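Local coordinates for nitrogen regulatory PII-like protein (Bacillus subtilis subsp. subtilis, PDB 4R25) that is required for full induction of the nrgAB operon when ammonium is limiting, as a membrane-localised regulator of the PII family, at residues 5-11 / 59-65; 65-69 / 110-114. One frame throughout, in Å; residues are numbered along the deposited sequence.

Interaction 1 of 2, residues 5-11 / 59-65; sequences KVEIVTR and ERLKIEI. With ZN (zinc ion), chain E.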
loop_
_atom_site.group_PDB
_atom_site.type_symbol
_atom_site.label_atom_id
_atom_site.label_comp_id
_atom_site.label_asym_id
_atom_site.label_seq_id
_atom_site.Cartn_x
_atom_site.Cartn_y
_atom_site.Cartn_z
ATOM N N LYS A 5 7.011 1.447 -8.158
ATOM C CA LYS A 5 7.012 0.875 -6.832
ATOM C C LYS A 5 7.059 -0.635 -6.954
ATOM O O LYS A 5 6.207 -1.243 -7.603
ATOM C CB LYS A 5 5.775 1.304 -6.054
ATOM C CG LYS A 5 5.705 0.731 -4.640
ATOM C CD LYS A 5 4.267 0.696 -4.175
ATOM C CE LYS A 5 4.140 0.994 -2.698
ATOM N NZ LYS A 5 2.707 1.192 -2.334
ATOM N N VAL A 6 8.058 -1.238 -6.325
ATOM C CA VAL A 6 8.142 -2.683 -6.271
ATOM C C VAL A 6 7.671 -3.161 -4.908
ATOM O O VAL A 6 8.217 -2.779 -3.877
ATOM C CB VAL A 6 9.568 -3.188 -6.567
ATOM C CG1 VAL A 6 9.640 -4.703 -6.434
ATOM C CG2 VAL A 6 9.986 -2.763 -7.952
ATOM N N GLU A 7 6.644 -4.001 -4.919
ATOM C CA GLU A 7 6.059 -4.514 -3.693
ATOM C C GLU A 7 6.296 -6.019 -3.571
ATOM O O GLU A 7 5.728 -6.810 -4.325
ATOM C CB GLU A 7 4.570 -4.213 -3.696
ATOM C CG GLU A 7 3.877 -4.376 -2.377
ATOM C CD GLU A 7 2.518 -3.701 -2.388
ATOM O OE1 GLU A 7 1.484 -4.402 -2.467
ATOM O OE2 GLU A 7 2.490 -2.455 -2.334
ATOM N N ILE A 8 7.144 -6.411 -2.627
ATOM C CA ILE A 8 7.408 -7.817 -2.392
ATOM C C ILE A 8 6.634 -8.297 -1.174
ATOM O O ILE A 8 6.792 -7.760 -0.079
ATOM C CB ILE A 8 8.911 -8.073 -2.167
ATOM C CG1 ILE A 8 9.741 -7.394 -3.258
ATOM C CG2 ILE A 8 9.190 -9.563 -2.128
ATOM C CD1 ILE A 8 11.238 -7.399 -2.985
ATOM N N VAL A 9 5.790 -9.303 -1.360
ATOM C CA VAL A 9 5.037 -9.868 -0.247
ATOM C C VAL A 9 5.446 -11.322 -0.022
ATOM O O VAL A 9 5.107 -12.204 -0.807
ATOM C CB VAL A 9 3.519 -9.775 -0.487
ATOM C CG1 VAL A 9 2.767 -10.533 0.583
ATOM C CG2 VAL A 9 3.083 -8.319 -0.527
ATOM N N THR A 10 6.173 -11.574 1.059
ATOM C CA THR A 10 6.871 -12.840 1.181
ATOM C C THR A 10 7.019 -13.373 2.613
ATOM O O THR A 10 6.483 -12.812 3.567
ATOM C CB THR A 10 8.238 -12.754 0.454
ATOM O OG1 THR A 10 8.971 -13.972 0.616
ATOM C CG2 THR A 10 9.058 -11.580 0.974
ATOM N N ARG A 11 7.723 -14.494 2.727
ATOM C CA ARG A 11 8.010 -15.172 3.989
ATOM C C ARG A 11 9.058 -14.381 4.777
ATOM O O ARG A 11 10.020 -13.880 4.197
ATOM C CB ARG A 11 8.511 -16.587 3.657
ATOM C CG ARG A 11 9.176 -17.387 4.760
ATOM C CD ARG A 11 9.883 -18.631 4.171
ATOM N NE ARG A 11 8.993 -19.525 3.419
ATOM C CZ ARG A 11 9.143 -19.820 2.127
ATOM N NH1 ARG A 11 10.152 -19.299 1.435
ATOM N NH2 ARG A 11 8.290 -20.637 1.518
ATOM N N GLU A 59 2.049 -15.629 8.195
ATOM C CA GLU A 59 2.788 -14.388 8.379
ATOM C C GLU A 59 3.403 -13.973 7.075
ATOM O O GLU A 59 3.887 -14.807 6.315
ATOM C CB GLU A 59 3.906 -14.574 9.385
ATOM C CG GLU A 59 3.457 -15.271 10.617
ATOM C CD GLU A 59 2.281 -14.582 11.220
ATOM O OE1 GLU A 59 1.311 -15.289 11.561
ATOM O OE2 GLU A 59 2.328 -13.336 11.342
ATOM N N ARG A 60 3.395 -12.674 6.821
ATOM C CA ARG A 60 3.999 -12.162 5.611
ATOM C C ARG A 60 4.790 -10.889 5.891
ATOM O O ARG A 60 4.459 -10.109 6.787
ATOM C CB ARG A 60 2.930 -11.917 4.546
ATOM C CG ARG A 60 2.150 -13.168 4.126
ATOM C CD ARG A 60 2.877 -13.998 3.073
ATOM N NE ARG A 60 3.858 -14.911 3.649
ATOM C CZ ARG A 60 4.197 -16.077 3.108
ATOM N NH1 ARG A 60 3.621 -16.472 1.982
ATOM N NH2 ARG A 60 5.097 -16.853 3.697
ATOM N N LEU A 61 5.850 -10.703 5.120
ATOM C CA LEU A 61 6.657 -9.505 5.189
ATOM C C LEU A 61 6.385 -8.699 3.933
ATOM O O LEU A 61 6.553 -9.200 2.827
ATOM C CB LEU A 61 8.133 -9.883 5.264
ATOM C CG LEU A 61 9.164 -8.763 5.164
ATOM C CD1 LEU A 61 9.067 -7.802 6.348
ATOM C CD2 LEU A 61 10.554 -9.366 5.055
ATOM N N LYS A 62 5.950 -7.456 4.092
ATOM C CA LYS A 62 5.704 -6.610 2.930
ATOM C C LYS A 62 6.869 -5.635 2.790
ATOM O O LYS A 62 7.170 -4.885 3.732
ATOM C CB LYS A 62 4.394 -5.850 3.098
ATOM C CG LYS A 62 3.858 -5.175 1.835
ATOM C CD LYS A 62 2.580 -4.412 2.186
ATOM C CE LYS A 62 1.866 -3.894 0.957
ATOM N NZ LYS A 62 0.607 -3.201 1.374
ATOM N N ILE A 63 7.533 -5.669 1.637
ATOM C CA ILE A 63 8.674 -4.809 1.374
ATOM C C ILE A 63 8.391 -3.903 0.188
ATOM O O ILE A 63 8.081 -4.367 -0.904
ATOM C CB ILE A 63 9.916 -5.637 1.037
ATOM C CG1 ILE A 63 10.304 -6.536 2.218
ATOM C CG2 ILE A 63 11.062 -4.721 0.621
ATOM C CD1 ILE A 63 11.228 -7.648 1.863
ATOM N N GLU A 64 8.540 -2.604 0.398
ATOM C CA GLU A 64 8.328 -1.637 -0.669
ATOM C C GLU A 64 9.610 -0.897 -1.088
ATOM O O GLU A 64 10.365 -0.380 -0.265
ATOM C CB GLU A 64 7.230 -0.661 -0.275
ATOM C CG GLU A 64 5.878 -1.336 -0.112
ATOM C CD GLU A 64 4.775 -0.364 0.262
ATOM O OE1 GLU A 64 5.074 0.706 0.838
ATOM O OE2 GLU A 64 3.604 -0.670 -0.028
ATOM N N ILE A 65 9.842 -0.868 -2.390
ATOM C CA ILE A 65 11.005 -0.237 -2.959
ATOM C C ILE A 65 10.528 0.650 -4.093
ATOM O O ILE A 65 9.760 0.214 -4.944
ATOM C CB ILE A 65 11.974 -1.296 -3.505
ATOM C CG1 ILE A 65 12.166 -2.403 -2.468
ATOM C CG2 ILE A 65 13.305 -0.671 -3.880
ATOM C CD1 ILE A 65 12.682 -3.698 -3.045
HETATM ZN ZN ZN E . 1.448 -0.485 -0.901
HETATM O O HOH W 1 0.136 -0.344 1.308
#
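Lys-5, Glu-7 and Glu-64 converge on one zinc ion from two adjacent antiparallel strands. Glu-64 OE2 lies 2.3 Å from zinc and Lys-5 NZ 2.5 Å, while Glu-7 OE2 stands farther off at 2.6 Å. The other oxygen of Glu-64, OE1, makes a salt bridge with Lys-62 of the third subunit. With CG anti to the backbone N (chi1 -166°) and an extended chain, Glu-7 runs alongside Glu-64, their carboxylate planes 24° apart. The two acceptor oxygens, 3.1 Å apart between Glu-7 OE2 and Glu-64 OE2, share the metal, which probably offsets their repulsion. Extended Lys-62 passes over the Glu-7 carboxylate, Lys-62 CE 3.4 Å from Glu-7 CD; its NZ donates to the zinc-bound water and makes a salt bridge with Glu-64 of the second subunit.

These are the two middle strands of the ferredoxin-like sheet of PII proteins, paired by six backbone hydrogen bonds. The zinc-bearing face looks to the other subunits; on the opposite face Ile-8, Ile-63 and Ile-65 meet the helices 15-25 and 72-83, Ile-8 CD1 lying 4.0 Å from Ile-65 CD1.

At the far end Arg-60 bends at chi2 and chi3, laying one guanidinium face over Thr-10 C and Arg-11 N. Arg-60 NE bonds to Glu-59 O at 2.7 Å. Shortening the side chain to an alanine here would probably leave that carbonyl without this donor and the Thr-10 to Arg-11 peptide uncovered. Arg-11 directs its own guanidinium to Asp-90.

Interaction 2 of 2, residues 65-69 / 110-114; sequences IVVSK and GPEAL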
loop_
_atom_site.group_PDB
_atom_site.type_symbol
_atom_site.label_atom_id
_atom_site.label_comp_id
_atom_site.label_asym_id
_atom_site.label_seq_id
_atom_site.Cartn_x
_atom_site.Cartn_y
_atom_site.Cartn_z
ATOM N N ILE A 65 9.842 -0.868 -2.390
ATOM C CA ILE A 65 11.005 -0.237 -2.959
ATOM C C ILE A 65 10.528 0.650 -4.093
ATOM O O ILE A 65 9.760 0.214 -4.944
ATOM C CB ILE A 65 11.974 -1.296 -3.505
ATOM C CG1 ILE A 65 12.166 -2.403 -2.468
ATOM C CG2 ILE A 65 13.305 -0.671 -3.880
ATOM C CD1 ILE A 65 12.682 -3.698 -3.045
ATOM N N VAL A 66 10.942 1.908 -4.081
ATOM C CA VAL A 66 10.657 2.797 -5.195
ATOM C C VAL A 66 11.925 2.935 -6.012
ATOM O O VAL A 66 13.013 3.012 -5.457
ATOM C CB VAL A 66 10.189 4.174 -4.710
ATOM C CG1 VAL A 66 9.921 5.102 -5.896
ATOM C CG2 VAL A 66 8.946 4.022 -3.847
ATOM N N VAL A 67 11.793 2.942 -7.331
ATOM C CA VAL A 67 12.966 2.987 -8.192
ATOM C C VAL A 67 12.705 3.808 -9.422
ATOM O O VAL A 67 11.571 3.893 -9.894
ATOM C CB VAL A 67 13.407 1.584 -8.668
ATOM C CG1 VAL A 67 13.840 0.726 -7.488
ATOM C CG2 VAL A 67 12.285 0.913 -9.452
ATOM N N SER A 68 13.773 4.406 -9.938
ATOM C CA SER A 68 13.730 5.101 -11.212
ATOM C C SER A 68 14.995 4.794 -12.003
ATOM O O SER A 68 14.940 4.109 -13.019
ATOM C CB SER A 68 13.574 6.604 -11.002
ATOM O OG SER A 68 13.315 7.248 -12.235
ATOM N N LYS A 69 16.136 5.289 -11.527
ATOM C CA LYS A 69 17.414 5.010 -12.182
ATOM C C LYS A 69 17.687 3.518 -12.151
ATOM O O LYS A 69 17.893 2.891 -13.186
ATOM C CB LYS A 69 18.562 5.762 -11.505
ATOM C CG LYS A 69 18.556 7.264 -11.741
ATOM C CD LYS A 69 18.542 8.014 -10.423
ATOM C CE LYS A 69 17.349 7.600 -9.563
ATOM N NZ LYS A 69 17.337 8.338 -8.271
ATOM N N GLY A 110 10.221 13.964 -9.066
ATOM C CA GLY A 110 10.685 13.037 -10.084
ATOM C C GLY A 110 11.838 12.177 -9.597
ATOM O O GLY A 110 12.138 12.160 -8.401
ATOM N N PRO A 111 12.491 11.455 -10.521
ATOM C CA PRO A 111 13.586 10.529 -10.192
ATOM C C PRO A 111 14.772 11.165 -9.460
ATOM O O PRO A 111 15.704 10.453 -9.094
ATOM C CB PRO A 111 14.018 9.978 -11.559
ATOM C CG PRO A 111 13.345 10.841 -12.582
ATOM C CD PRO A 111 12.114 11.380 -11.942
ATOM N N GLU A 112 14.731 12.472 -9.237
ATOM C CA GLU A 112 15.767 13.141 -8.454
ATOM C C GLU A 112 15.398 13.252 -6.977
ATOM O O GLU A 112 16.247 13.551 -6.132
ATOM C CB GLU A 112 16.081 14.517 -9.043
ATOM C CG GLU A 112 16.762 14.436 -10.398
ATOM C CD GLU A 112 17.892 13.412 -10.410
ATOM O OE1 GLU A 112 18.708 13.412 -9.460
ATOM O OE2 GLU A 112 17.960 12.600 -11.361
ATOM N N ALA A 113 14.129 13.008 -6.668
ATOM C CA ALA A 113 13.678 12.993 -5.283
ATOM C C ALA A 113 14.144 11.721 -4.575
ATOM O O ALA A 113 14.325 11.707 -3.358
ATOM C CB ALA A 113 12.163 13.122 -5.216
ATOM N N LEU A 114 14.354 10.662 -5.354
ATOM C CA LEU A 114 14.721 9.359 -4.811
ATOM C C LEU A 114 16.131 9.347 -4.220
ATOM O O LEU A 114 17.113 9.751 -4.850
ATOM C CB LEU A 114 14.547 8.259 -5.867
ATOM C CG LEU A 114 13.113 8.087 -6.355
ATOM C CD1 LEU A 114 12.964 6.918 -7.315
ATOM C CD2 LEU A 114 12.235 7.888 -5.153
ATOM O OXT LEU A 114 16.306 8.932 -3.067
#
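Bends at chi2 (124°) and chi3 (-57°) turn the Lys-69 chain toward the C-terminal tail and bring its NZ to the backbone oxygen of Pro-111. Lys-69 NZ lies 2.8 Å from Pro-111 O, and the 166° angle at that oxygen means that the ammonium approaches almost head-on. Leu-114 has CG anti to its own carbonyl carbon, which sends its two methyls back against the end of strand 51-67. There Leu-114 CD2 meets Val-66 CG1 at 3.7 Å, the two side chains crossing at about a right angle. Leu-114 CD1 sits 3.7 Å from Ser-68 N. Lys-69 and Leu-114 run past each other in opposite directions, Lys-69 NZ coming 3.7 Å from Leu-114 CB.

A backbone bond from Ala-113 N to Gly-110 O closes a turn within the tail, and Met-3 also touches both Pro-111 and Leu-114. Ser-68 OG is held by His-2 O, and Val-66 also packs on Phe-94 of the third subunit.

Only one hydrogen bond, from a charged donor to a neutral acceptor, joins the two segments; Glu-112 OE2, 5.3 Å from Lys-69 NZ, could add at most a weak electrostatic pull, and leucine and valine methyls supply the apolar part of the attachment.

Both interactions use strand 51-67, in series along the chain: they share Ile-65, which packs in the first but makes no contact with residues 110-114, and their centres lie 18 Å apart. Interaction 1 is core, with its centre about 3 Å from that of the chain and 709 Å² buried; interaction 2 is a surface contact about 17 Å from the chain centre, with 284 Å². Regular strand pairing carries the first, with helices over one face and metal and charged groups toward neighbouring subunits on the other. In the second, an irregular tail meets the strand end through one lysine-to-carbonyl hydrogen bond and a small apolar contact. Both touch the third subunit, by a salt bridge from Glu-64 and by packing of Val-66 respectively.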